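Local structure of PexRD2 family secreted RxLR effector peptide, putative (Phytophthora infestans, 3ZRG) at residues G16-V19 and D20-A23. The protein is a secreted RxLR effector that enhances Phytophthora infestans colonization of Nicotiana benthamiana leaves and induces a weak cell death response there. Residues are numbered along the deposited sequence; the frame is centred on the assembly and turned at random. Where two conformers were deposited one is given.
Sequences GMTV and DDYA
Thr18 and Asp21 close a capping box at the start of helix 19-25. Asp21 N gives its hydrogen to Thr18 OG1 at 2.9 Å, and in return Thr18 N reaches Asp21 OD2 at 3.1 Å, meeting that oxygen from above the carboxylate plane, 41° out of it. The hydroxyl faces the helix because chi1 of Thr18, 62°, sets OG1 between backbone N and carbonyl carbon; from there it also makes a weak 3.2 Å bond to Asp20 OD2. Two carboxylates beside the N-terminus of a helix would probably be favoured by its dipole. The helical ladder follows: Tyr22 N bonds to Thr18 O and Ala23 N to Val19 O, both at 2.9 Å.

The apolar part belongs to Met17. Its CG lies 3.6 Å from Asp21 CB, while SD rests 3.8 Å from Tyr22 CB and makes an oblique Met-aromatic contact, 4.9 Å from the ring centroid.

Gly16, with positive phi, ends helix 6-14 in a Schellman motif; the loop then leads into helix 19-25 of this effector domain, a WYL domain. Met12 touches Met17 and Tyr22; Leu54 of helix 49-63 packs on Val19, Tyr22 and Ala23, and Val19 meets Val19 of the second subunit.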
loop_
_atom_site.group_PDB
_atom_site.type_symbol
_atom_site.label_atom_id
_atom_site.label_comp_id
_atom_site.label_asym_id
_atom_site.label_seq_id
_atom_site.Cartn_x
_atom_site.Cartn_y
_atom_site.Cartn_z
ATOM N N GLY A 16 -3.958 -2.314 16.369
ATOM C CA GLY A 16 -2.604 -2.561 15.883
ATOM C C GLY A 16 -2.503 -3.198 14.517
ATOM O O GLY A 16 -1.462 -3.786 14.154
ATOM N N MET A 17 -3.549 -3.059 13.714
ATOM C CA MET A 17 -3.522 -3.599 12.372
ATOM C C MET A 17 -2.607 -2.768 11.457
ATOM O O MET A 17 -2.855 -1.565 11.180
ATOM C CB MET A 17 -4.941 -3.670 11.806
ATOM C CG MET A 17 -5.081 -4.618 10.640
ATOM S SD MET A 17 -6.763 -4.625 9.988
ATOM C CE MET A 17 -7.756 -5.138 11.407
ATOM N N THR A 18 -1.518 -3.387 10.994
ATOM C CA THR A 18 -0.698 -2.748 9.989
ATOM C C THR A 18 -1.390 -2.762 8.580
ATOM O O THR A 18 -2.381 -3.472 8.364
ATOM C CB THR A 18 0.677 -3.417 9.854
ATOM O OG1 THR A 18 0.471 -4.756 9.431
ATOM C CG2 THR A 18 1.487 -3.362 11.197
ATOM N N VAL A 19 -0.847 -1.962 7.666
ATOM C CA VAL A 19 -1.339 -1.920 6.275
ATOM C C VAL A 19 -1.253 -3.332 5.658
ATOM O O VAL A 19 -2.226 -3.864 5.083
ATOM C CB VAL A 19 -0.610 -0.866 5.453
ATOM C CG1 VAL A 19 -1.015 -0.980 3.999
ATOM C CG2 VAL A 19 -0.902 0.543 5.977
ATOM N N ASP A 20 -0.101 -3.959 5.839
ATOM C CA ASP A 20 0.104 -5.359 5.424
ATOM C C ASP A 20 -0.833 -6.351 6.113
ATOM O O ASP A 20 -1.372 -7.249 5.449
ATOM C CB ASP A 20 1.591 -5.742 5.473
ATOM C CG ASP A 20 2.288 -5.244 6.717
ATOM O OD1 ASP A 20 2.496 -4.022 6.867
ATOM O OD2 ASP A 20 2.616 -6.115 7.545
ATOM N N ASP A 21 -1.130 -6.171 7.399
ATOM C CA ASP A 21 -2.120 -6.988 8.081
ATOM C C ASP A 21 -3.502 -6.847 7.386
ATOM O O ASP A 21 -4.221 -7.836 7.172
ATOM C CB ASP A 21 -2.290 -6.580 9.550
ATOM C CG ASP A 21 -1.139 -6.992 10.467
ATOM O OD1 ASP A 21 -0.317 -7.910 10.157
ATOM O OD2 ASP A 21 -1.107 -6.381 11.576
ATOM N N TYR A 22 -3.884 -5.618 7.073
ATOM C CA TYR A 22 -5.198 -5.385 6.462
ATOM C C TYR A 22 -5.221 -5.989 5.037
ATOM O O TYR A 22 -6.198 -6.625 4.654
ATOM C CB TYR A 22 -5.512 -3.891 6.422
ATOM C CG TYR A 22 -6.899 -3.569 5.908
ATOM C CD1 TYR A 22 -7.996 -4.327 6.269
ATOM C CD2 TYR A 22 -7.104 -2.446 5.116
ATOM C CE1 TYR A 22 -9.264 -3.998 5.832
ATOM C CE2 TYR A 22 -8.363 -2.125 4.650
ATOM C CZ TYR A 22 -9.429 -2.881 5.025
ATOM O OH TYR A 22 -10.689 -2.589 4.579
ATOM N N ALA A 23 -4.111 -5.905 4.317
ATOM C CA ALA A 23 -4.038 -6.542 2.986
ATOM C C ALA A 23 -4.267 -8.076 3.117
ATOM O O ALA A 23 -4.956 -8.720 2.298
ATOM C CB ALA A 23 -2.668 -6.205 2.333
#